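Local coordinates for gamma-glutamyltranspeptidase (Streptomyces lincolnensis, PDB 6J3A), which is an LmbA-like member of the gamma-glutamyltranspeptidase family and probably works as an N-terminal-nucleophile hydrolase or transferase, at residues A[283-288]-A[509-514]; A[301-306]-A[572-577]; A[313-318]-A[338-343]. One frame throughout, in Å; residues are numbered along the deposited sequence.

Contact 1: A[283-288]-A[509-514]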
loop_
_atom_site.group_PDB
_atom_site.type_symbol
_atom_site.label_atom_id
_atom_site.label_comp_id
_atom_site.label_asym_id
_atom_site.label_seq_id
_atom_site.Cartn_x
_atom_site.Cartn_y
_atom_site.Cartn_z
ATOM N N LEU A 283 -24.038 11.857 -12.808
ATOM C CA LEU A 283 -24.265 13.228 -13.240
ATOM C C LEU A 283 -25.694 13.699 -12.874
ATOM O O LEU A 283 -25.873 14.816 -12.394
ATOM C CB LEU A 283 -23.980 13.379 -14.748
ATOM C CG LEU A 283 -22.642 12.862 -15.318
ATOM C CD1 LEU A 283 -22.492 13.080 -16.817
ATOM C CD2 LEU A 283 -21.492 13.541 -14.616
ATOM N N GLN A 284 -26.693 12.839 -13.066
ATOM C CA GLN A 284 -28.082 13.160 -12.683
ATOM C C GLN A 284 -28.234 13.379 -11.185
ATOM O O GLN A 284 -29.006 14.230 -10.751
ATOM C CB GLN A 284 -29.057 12.072 -13.145
ATOM C CG GLN A 284 -29.410 12.160 -14.624
ATOM C CD GLN A 284 -30.731 11.519 -14.979
ATOM O OE1 GLN A 284 -30.786 10.658 -15.851
ATOM N NE2 GLN A 284 -31.809 11.936 -14.306
ATOM N N GLN A 285 -27.489 12.614 -10.400
ATOM C CA GLN A 285 -27.477 12.800 -8.951
ATOM C C GLN A 285 -26.912 14.161 -8.527
ATOM O O GLN A 285 -27.396 14.762 -7.564
ATOM C CB GLN A 285 -26.721 11.661 -8.276
ATOM C CG GLN A 285 -27.509 10.361 -8.250
ATOM C CD GLN A 285 -26.673 9.195 -7.759
ATOM O OE1 GLN A 285 -26.586 8.949 -6.563
ATOM N NE2 GLN A 285 -26.053 8.476 -8.683
ATOM N N LEU A 286 -25.909 14.633 -9.266
ATOM C CA LEU A 286 -25.275 15.931 -9.024
ATOM C C LEU A 286 -26.191 17.076 -9.414
ATOM O O LEU A 286 -26.302 18.069 -8.685
ATOM C CB LEU A 286 -23.981 16.053 -9.836
ATOM C CG LEU A 286 -22.784 15.226 -9.396
ATOM C CD1 LEU A 286 -21.676 15.335 -10.429
ATOM C CD2 LEU A 286 -22.284 15.692 -8.044
ATOM N N ALA A 287 -26.823 16.935 -10.581
ATOM C CA ALA A 287 -27.839 17.885 -11.043
ATOM C C ALA A 287 -29.050 18.015 -10.111
ATOM O O ALA A 287 -29.690 19.059 -10.057
ATOM C CB ALA A 287 -28.300 17.509 -12.432
ATOM N N LEU A 288 -29.351 16.955 -9.382
ATOM C CA LEU A 288 -30.454 16.960 -8.414
ATOM C C LEU A 288 -30.190 17.802 -7.180
ATOM O O LEU A 288 -31.131 18.270 -6.539
ATOM C CB LEU A 288 -30.794 15.521 -7.972
ATOM C CG LEU A 288 -32.092 14.827 -8.412
ATOM C CD1 LEU A 288 -32.867 15.549 -9.492
ATOM C CD2 LEU A 288 -31.796 13.402 -8.858
ATOM N N TRP A 509 -21.597 4.569 -4.907
ATOM C CA TRP A 509 -20.380 4.637 -4.127
ATOM C C TRP A 509 -19.469 5.750 -4.623
ATOM O O TRP A 509 -18.917 6.497 -3.820
ATOM C CB TRP A 509 -19.657 3.288 -4.174
ATOM C CG TRP A 509 -20.309 2.195 -3.361
ATOM C CD1 TRP A 509 -21.148 2.331 -2.275
ATOM C CD2 TRP A 509 -20.119 0.792 -3.541
ATOM N NE1 TRP A 509 -21.516 1.090 -1.799
ATOM C CE2 TRP A 509 -20.887 0.129 -2.549
ATOM C CE3 TRP A 509 -19.376 0.023 -4.457
ATOM C CZ2 TRP A 509 -20.939 -1.260 -2.455
ATOM C CZ3 TRP A 509 -19.413 -1.352 -4.353
ATOM C CH2 TRP A 509 -20.197 -1.984 -3.362
ATOM N N GLN A 510 -19.343 5.860 -5.942
ATOM C CA GLN A 510 -18.544 6.918 -6.549
ATOM C C GLN A 510 -19.100 8.306 -6.263
ATOM O O GLN A 510 -18.324 9.226 -6.008
ATOM C CB GLN A 510 -18.418 6.726 -8.061
ATOM C CG GLN A 510 -17.338 5.753 -8.455
ATOM C CD GLN A 510 -17.365 5.424 -9.929
ATOM O OE1 GLN A 510 -18.221 4.650 -10.399
ATOM N NE2 GLN A 510 -16.423 5.998 -10.677
ATOM N N LEU A 511 -20.425 8.464 -6.325
ATOM C CA LEU A 511 -21.041 9.741 -5.961
ATOM C C LEU A 511 -20.682 10.117 -4.528
ATOM O O LEU A 511 -20.298 11.254 -4.270
ATOM C CB LEU A 511 -22.563 9.733 -6.105
ATOM C CG LEU A 511 -23.117 11.127 -5.726
ATOM C CD1 LEU A 511 -23.245 12.010 -6.952
ATOM C CD2 LEU A 511 -24.417 11.051 -4.947
ATOM N N HIS A 512 -20.801 9.166 -3.608
ATOM C CA HIS A 512 -20.490 9.455 -2.201
ATOM C C HIS A 512 -19.011 9.844 -2.079
ATOM O O HIS A 512 -18.670 10.872 -1.476
ATOM C CB HIS A 512 -20.850 8.280 -1.279
ATOM C CG HIS A 512 -22.200 7.691 -1.557
ATOM N ND1 HIS A 512 -23.231 8.432 -2.084
ATOM C CD2 HIS A 512 -22.678 6.434 -1.411
ATOM C CE1 HIS A 512 -24.289 7.657 -2.242
ATOM N NE2 HIS A 512 -23.979 6.439 -1.841
ATOM N N PHE A 513 -18.152 9.048 -2.704
ATOM C CA PHE A 513 -16.712 9.315 -2.734
ATOM C C PHE A 513 -16.365 10.698 -3.279
ATOM O O PHE A 513 -15.701 11.481 -2.599
ATOM C CB PHE A 513 -16.032 8.255 -3.584
ATOM C CG PHE A 513 -14.617 8.567 -3.931
ATOM C CD1 PHE A 513 -13.627 8.467 -2.977
ATOM C CD2 PHE A 513 -14.273 8.941 -5.220
ATOM C CE1 PHE A 513 -12.308 8.739 -3.298
ATOM C CE2 PHE A 513 -12.959 9.213 -5.550
ATOM C CZ PHE A 513 -11.974 9.110 -4.587
ATOM N N PHE A 514 -16.812 10.982 -4.501
ATOM C CA PHE A 514 -16.512 12.253 -5.162
ATOM C C PHE A 514 -16.963 13.466 -4.360
ATOM O O PHE A 514 -16.232 14.451 -4.285
ATOM C CB PHE A 514 -17.141 12.322 -6.544
ATOM C CG PHE A 514 -17.075 13.690 -7.169
ATOM C CD1 PHE A 514 -15.971 14.067 -7.928
ATOM C CD2 PHE A 514 -18.119 14.598 -6.997
ATOM C CE1 PHE A 514 -15.912 15.318 -8.509
ATOM C CE2 PHE A 514 -18.063 15.852 -7.570
ATOM C CZ PHE A 514 -16.959 16.214 -8.328
#
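L511 reaches from its helix toward Q285 and L286, and its two methyl branches divide the work. CD1 meets the base of the glutamine, 3.7 Å from Q285 CB, and also L286, whose CD2 lies 4.0 Å from L511 CD1. The other branch turns to the amide end: L511 CD2 is 3.4 Å from Q285 OE1. With CG anti to the backbone N (chi1 -179°), the isobutyl group of L511 stands out from its helix and crosses the glutamine side chain at a slant, while L286 and L511 run alongside each other, pointing opposite ways. The amide of Q285 makes no hydrogen bond to 509-514 itself; its NE2 is held by V281 O and D507 O, which fixes the turn of the group and leaves OE1 facing methyl carbon. The axes of segments 283-288 and 509-514 cross at -50° and approach to 10.6 Å; their parent helices, 280-288 and 506-519, lie side by side over the beta layers of the N-terminal-nucleophile fold: L286 rests on Y263 and V270, and F514 on V270 and M496. Replacing L511 by an alanine would probably open a gap beside Q285 and leave L286 without its main apolar neighbour on helix 506-519. L286 CD2 also approaches the ring of F514, 4.3 Å from CE2, at an oblique angle; the F514 ring also meets W268 edge-to-face.

Contact 2: A[301-306]-A[572-577]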
loop_
_atom_site.group_PDB
_atom_site.type_symbol
_atom_site.label_atom_id
_atom_site.label_comp_id
_atom_site.label_asym_id
_atom_site.label_seq_id
_atom_site.Cartn_x
_atom_site.Cartn_y
_atom_site.Cartn_z
ATOM N N TYR A 301 -27.803 14.774 5.142
ATOM C CA TYR A 301 -26.913 14.603 3.978
ATOM C C TYR A 301 -27.087 13.241 3.319
ATOM O O TYR A 301 -27.179 13.146 2.108
ATOM C CB TYR A 301 -25.463 14.780 4.426
ATOM C CG TYR A 301 -24.364 14.510 3.397
ATOM C CD1 TYR A 301 -23.969 15.488 2.480
ATOM C CD2 TYR A 301 -23.675 13.294 3.384
ATOM C CE1 TYR A 301 -22.942 15.255 1.574
ATOM C CE2 TYR A 301 -22.649 13.054 2.478
ATOM C CZ TYR A 301 -22.286 14.036 1.578
ATOM O OH TYR A 301 -21.269 13.789 0.679
ATOM N N VAL A 302 -27.119 12.192 4.128
ATOM C CA VAL A 302 -27.325 10.832 3.626
ATOM C C VAL A 302 -28.700 10.689 2.985
ATOM O O VAL A 302 -28.793 10.352 1.803
ATOM C CB VAL A 302 -27.151 9.789 4.756
ATOM C CG1 VAL A 302 -27.605 8.396 4.325
ATOM C CG2 VAL A 302 -25.703 9.740 5.186
ATOM N N HIS A 303 -29.745 10.940 3.784
ATOM C CA HIS A 303 -31.151 10.936 3.325
ATOM C C HIS A 303 -31.330 11.635 1.977
ATOM O O HIS A 303 -31.883 11.065 1.041
ATOM C CB HIS A 303 -32.077 11.607 4.360
ATOM C CG HIS A 303 -33.500 11.725 3.903
ATOM N ND1 HIS A 303 -34.399 10.686 4.000
ATOM C CD2 HIS A 303 -34.167 12.744 3.311
ATOM C CE1 HIS A 303 -35.561 11.062 3.496
ATOM N NE2 HIS A 303 -35.446 12.307 3.069
ATOM N N LEU A 304 -30.851 12.870 1.907
ATOM C CA LEU A 304 -30.892 13.668 0.679
ATOM C C LEU A 304 -30.300 12.942 -0.526
ATOM O O LEU A 304 -30.888 12.951 -1.601
ATOM C CB LEU A 304 -30.157 15.002 0.877
ATOM C CG LEU A 304 -30.024 15.874 -0.376
ATOM C CD1 LEU A 304 -31.383 16.424 -0.791
ATOM C CD2 LEU A 304 -29.028 16.998 -0.168
ATOM N N LEU A 305 -29.128 12.344 -0.333
ATOM C CA LEU A 305 -28.446 11.596 -1.386
ATOM C C LEU A 305 -29.134 10.292 -1.772
ATOM O O LEU A 305 -29.067 9.890 -2.935
ATOM C CB LEU A 305 -27.002 11.306 -0.979
ATOM C CG LEU A 305 -26.089 12.527 -0.799
ATOM C CD1 LEU A 305 -24.642 12.101 -0.592
ATOM C CD2 LEU A 305 -26.175 13.513 -1.953
ATOM N N VAL A 306 -29.762 9.624 -0.802
ATOM C CA VAL A 306 -30.459 8.347 -1.053
ATOM C C VAL A 306 -31.691 8.591 -1.940
ATOM O O VAL A 306 -31.859 7.980 -3.004
ATOM C CB VAL A 306 -30.832 7.640 0.280
ATOM C CG1 VAL A 306 -31.772 6.450 0.066
ATOM C CG2 VAL A 306 -29.569 7.175 0.996
ATOM N N ARG A 572 -34.408 5.079 9.727
ATOM C CA ARG A 572 -35.551 4.166 9.979
ATOM C C ARG A 572 -36.766 5.002 10.343
ATOM O O ARG A 572 -37.887 4.709 9.920
ATOM C CB ARG A 572 -35.347 3.122 11.099
ATOM C CG ARG A 572 -33.941 2.781 11.539
ATOM C CD ARG A 572 -33.930 1.580 12.474
ATOM N NE ARG A 572 -33.269 0.432 11.853
ATOM C CZ ARG A 572 -31.975 0.126 11.982
ATOM N NH1 ARG A 572 -31.487 -0.948 11.357
ATOM N NH2 ARG A 572 -31.158 0.874 12.731
ATOM N N ARG A 573 -36.512 6.036 11.137
ATOM C CA ARG A 573 -37.516 7.020 11.532
ATOM C C ARG A 573 -38.184 7.696 10.324
ATOM O O ARG A 573 -39.390 7.964 10.323
ATOM C CB ARG A 573 -36.853 8.085 12.401
ATOM C CG ARG A 573 -37.748 8.673 13.466
ATOM C CD ARG A 573 -37.335 10.109 13.725
ATOM N NE ARG A 573 -37.759 10.985 12.633
ATOM C CZ ARG A 573 -37.225 12.172 12.331
ATOM N NH1 ARG A 573 -36.208 12.683 13.019
ATOM N NH2 ARG A 573 -37.720 12.858 11.309
ATOM N N ARG A 574 -37.376 7.956 9.302
ATOM C CA ARG A 574 -37.833 8.526 8.033
ATOM C C ARG A 574 -38.301 7.479 7.007
ATOM O O ARG A 574 -38.427 7.781 5.818
ATOM C CB ARG A 574 -36.718 9.404 7.454
ATOM C CG ARG A 574 -36.329 10.535 8.393
ATOM C CD ARG A 574 -35.039 11.235 8.008
ATOM N NE ARG A 574 -35.307 12.465 7.263
ATOM C CZ ARG A 574 -34.587 13.589 7.323
ATOM N NH1 ARG A 574 -33.506 13.688 8.098
ATOM N NH2 ARG A 574 -34.959 14.640 6.593
ATOM N N GLY A 575 -38.559 6.258 7.473
ATOM C CA GLY A 575 -39.218 5.219 6.683
ATOM C C GLY A 575 -38.324 4.382 5.797
ATOM O O GLY A 575 -38.822 3.632 4.955
ATOM N N HIS A 576 -37.010 4.498 5.969
ATOM C CA HIS A 576 -36.071 3.626 5.267
ATOM C C HIS A 576 -36.109 2.228 5.860
ATOM O O HIS A 576 -36.247 2.071 7.074
ATOM C CB HIS A 576 -34.647 4.153 5.386
ATOM C CG HIS A 576 -34.422 5.451 4.676
ATOM N ND1 HIS A 576 -33.996 5.513 3.367
ATOM C CD2 HIS A 576 -34.556 6.734 5.089
ATOM C CE1 HIS A 576 -33.885 6.778 3.003
ATOM N NE2 HIS A 576 -34.220 7.539 4.028
ATOM N N GLU A 577 -36.005 1.224 4.995
ATOM C CA GLU A 577 -35.741 -0.148 5.422
ATOM C C GLU A 577 -34.220 -0.374 5.423
ATOM O O GLU A 577 -33.613 -0.710 4.404
ATOM C CB GLU A 577 -36.477 -1.149 4.526
ATOM C CG GLU A 577 -38.005 -1.019 4.574
ATOM C CD GLU A 577 -38.612 -1.232 5.961
ATOM O OE1 GLU A 577 -39.632 -0.570 6.272
ATOM O OE2 GLU A 577 -38.072 -2.052 6.742
#
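One imidazole, that of H303, is engaged on a face by an arginine and at its edge by a second histidine, both from the same short turn. The guanidinium of R574 lies nearly flat on H303, with planes 18° apart and centres 4.2 Å apart; R574 NE sits over the middle of the ring, and the outer NH2 passes 3.9 Å from H303 CD2. A bend at chi3 lays the end of the arginine over the ring instead of letting it run past. The H303 ring is carried out to meet it because CG is anti to the backbone N (chi1 176°).

The two histidines meet rim to rim with their planes at 90°, neither over the face of the other. H303 ND1 and H576 NE2 are 3.2 Å apart and share a hydrogen bond that either could donate; it is somewhat bent, and H303 ND1 lies in the plane of the H576 ring. At another part of its edge the H576 ring takes up V306, whose CG1 is 3.6 Å from H576 CE1. Outside the two segments, H303 NE2 bonds to G345 O, so both ring nitrogens are used and the imidazole has little freedom to turn. R574 NH1 forms a salt bridge with D300, which probably offsets its charge and would help hold the guanidinium over the ring.

R574 and H576 both lie in the turn that follows helix 565-573. G575, with positive phi, is the C-prime residue of a Schellman motif, its N bonded to R572 O at 3.0 Å and H576 N returning to L571 O; this turn is what presents R574 and H576 together to helix 299-319.

Contact 3: A[313-318]-A[338-343]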
loop_
_atom_site.group_PDB
_atom_site.type_symbol
_atom_site.label_atom_id
_atom_site.label_comp_id
_atom_site.label_asym_id
_atom_site.label_seq_id
_atom_site.Cartn_x
_atom_site.Cartn_y
_atom_site.Cartn_z
ATOM N N MET A 313 -31.929 6.850 -10.499
ATOM C CA MET A 313 -31.967 5.449 -10.942
ATOM C C MET A 313 -33.231 5.116 -11.727
ATOM O O MET A 313 -33.199 4.371 -12.702
ATOM C CB MET A 313 -31.828 4.512 -9.741
ATOM C CG MET A 313 -30.418 4.455 -9.176
ATOM S SD MET A 313 -29.141 3.918 -10.348
ATOM C CE MET A 313 -28.739 2.322 -9.663
ATOM N N ALA A 314 -34.344 5.680 -11.288
ATOM C CA ALA A 314 -35.617 5.575 -11.989
ATOM C C ALA A 314 -35.496 6.067 -13.415
ATOM O O ALA A 314 -36.002 5.439 -14.345
ATOM C CB ALA A 314 -36.676 6.378 -11.251
ATOM N N ASP A 315 -34.826 7.202 -13.565
ATOM C CA ASP A 315 -34.582 7.797 -14.878
ATOM C C ASP A 315 -33.637 6.919 -15.688
ATOM O O ASP A 315 -33.837 6.748 -16.881
ATOM C CB ASP A 315 -34.025 9.226 -14.753
ATOM C CG ASP A 315 -35.124 10.298 -14.630
ATOM O OD1 ASP A 315 -36.333 9.990 -14.805
ATOM O OD2 ASP A 315 -34.758 11.477 -14.376
ATOM N N ARG A 316 -32.622 6.358 -15.027
ATOM C CA ARG A 316 -31.737 5.362 -15.642
ATOM C C ARG A 316 -32.515 4.190 -16.266
ATOM O O ARG A 316 -32.301 3.828 -17.425
ATOM C CB ARG A 316 -30.743 4.831 -14.621
ATOM C CG ARG A 316 -29.715 3.872 -15.206
ATOM C CD ARG A 316 -28.987 3.087 -14.134
ATOM N NE ARG A 316 -29.731 1.898 -13.705
ATOM C CZ ARG A 316 -29.233 0.896 -12.981
ATOM N NH1 ARG A 316 -30.009 -0.133 -12.653
ATOM N NH2 ARG A 316 -27.962 0.896 -12.599
ATOM N N GLU A 317 -33.411 3.609 -15.477
ATOM C CA GLU A 317 -34.228 2.481 -15.919
ATOM C C GLU A 317 -35.176 2.830 -17.065
ATOM O O GLU A 317 -35.314 2.070 -18.030
ATOM C CB GLU A 317 -35.058 1.945 -14.750
ATOM C CG GLU A 317 -35.780 0.638 -15.057
ATOM C CD GLU A 317 -34.832 -0.430 -15.565
ATOM O OE1 GLU A 317 -33.797 -0.660 -14.907
ATOM O OE2 GLU A 317 -35.095 -1.014 -16.630
ATOM N N ALA A 318 -35.849 3.963 -16.921
ATOM C CA ALA A 318 -36.801 4.453 -17.922
ATOM C C ALA A 318 -36.158 4.882 -19.232
ATOM O O ALA A 318 -36.693 4.594 -20.298
ATOM C CB ALA A 318 -37.607 5.610 -17.351
ATOM N N ALA A 338 -34.990 21.099 -11.221
ATOM C CA ALA A 338 -35.708 21.968 -10.293
ATOM C C ALA A 338 -37.041 21.312 -9.944
ATOM O O ALA A 338 -37.424 21.234 -8.778
ATOM C CB ALA A 338 -35.928 23.342 -10.904
ATOM N N GLY A 339 -37.733 20.822 -10.965
ATOM C CA GLY A 339 -38.931 20.022 -10.750
ATOM C C GLY A 339 -38.655 18.796 -9.899
ATOM O O GLY A 339 -39.323 18.566 -8.886
ATOM N N ARG A 340 -37.635 18.039 -10.288
ATOM C CA ARG A 340 -37.347 16.733 -9.673
ATOM C C ARG A 340 -36.932 16.757 -8.201
ATOM O O ARG A 340 -37.383 15.912 -7.433
ATOM C CB ARG A 340 -36.286 15.986 -10.474
ATOM C CG ARG A 340 -36.696 15.713 -11.909
ATOM C CD ARG A 340 -36.669 14.235 -12.196
ATOM N NE ARG A 340 -37.799 13.513 -11.625
ATOM C CZ ARG A 340 -37.839 12.197 -11.427
ATOM N NH1 ARG A 340 -36.807 11.405 -11.735
ATOM N NH2 ARG A 340 -38.928 11.662 -10.901
ATOM N N ARG A 341 -36.085 17.711 -7.811
ATOM C CA ARG A 341 -35.614 17.786 -6.420
ATOM C C ARG A 341 -36.700 18.066 -5.373
ATOM O O ARG A 341 -36.490 17.787 -4.195
ATOM C CB ARG A 341 -34.454 18.777 -6.267
ATOM C CG ARG A 341 -34.785 20.274 -6.237
ATOM C CD ARG A 341 -33.529 21.093 -5.945
ATOM N NE ARG A 341 -32.501 20.809 -6.953
ATOM C CZ ARG A 341 -32.205 21.557 -8.019
ATOM N NH1 ARG A 341 -31.264 21.143 -8.870
ATOM N NH2 ARG A 341 -32.818 22.711 -8.256
ATOM N N GLU A 342 -37.839 18.613 -5.808
ATOM C CA GLU A 342 -39.028 18.788 -4.954
ATOM C C GLU A 342 -39.638 17.450 -4.548
ATOM O O GLU A 342 -40.301 17.350 -3.510
ATOM C CB GLU A 342 -40.116 19.603 -5.673
ATOM C CG GLU A 342 -39.719 20.999 -6.145
ATOM C CD GLU A 342 -39.217 21.912 -5.026
ATOM O OE1 GLU A 342 -39.561 21.684 -3.837
ATOM O OE2 GLU A 342 -38.476 22.878 -5.336
ATOM N N LEU A 343 -39.422 16.432 -5.379
ATOM C CA LEU A 343 -39.866 15.071 -5.085
ATOM C C LEU A 343 -39.104 14.396 -3.942
ATOM O O LEU A 343 -39.513 13.328 -3.475
ATOM C CB LEU A 343 -39.778 14.200 -6.345
ATOM C CG LEU A 343 -40.623 14.655 -7.540
ATOM C CD1 LEU A 343 -40.227 13.876 -8.782
ATOM C CD2 LEU A 343 -42.112 14.496 -7.243
HETATM O O HOH W 1 -33.974 12.247 -11.926
#
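D315 and R340 approach from opposite directions to make a single buried ion pair, the sole close link between two segments whose nearest CA atoms, those of D315 and R340, stand 10.7 Å apart. R340 NH1 stands above the D315 carboxylate, out of its plane, a little nearer OD2 (3.3 Å) than OD1 (3.4 Å). The carboxylate and guanidinium planes are 33° apart, and OD2 meets the guanidinium obliquely; the pair is held by charge, with no direct hydrogen bond across it. Bends at chi2 (-122°) and chi3 bring the arginine head to the acid.

That polar centre is closely surrounded: D315 OD2 is also hydrogen-bonded to Y336 OH and Q284 NE2, OD1 to G355 N, while R340 NH2 bonds to R353 O and the arginine packs on L288 and L311. The looser side is the water-mediated one: the water donates to D315 OD2 (2.7 Å) and accepts from R340 NH1 (3.0 Å).

With so many polar partners gathered round it, the buried carboxylate of D315 is likely to stay ionised; R340 probably offsets its charge, and the water supplies a further polar link.

Contact 1 touches both of the others, with its centre 16 Å from that of contact 2 and 13 Å from that of contact 3. It meets contact 2 through leucines, L511 CD2 to L305 CD2 at 4.3 Å, but joins contact 3 by polar links, among them a probable hydrogen bond from R341 NE to L288 O at 2.9 Å. Contacts 2 and 3 share helix 299-319, yet their centres are 17 Å apart and their nearest atoms about 6 Å apart. Contacts 1 and 2 each tie chain before the unmodelled 384-420 to chain after it, which in this family probably means large to small subunit after self-cleavage; contact 3 stays within the former.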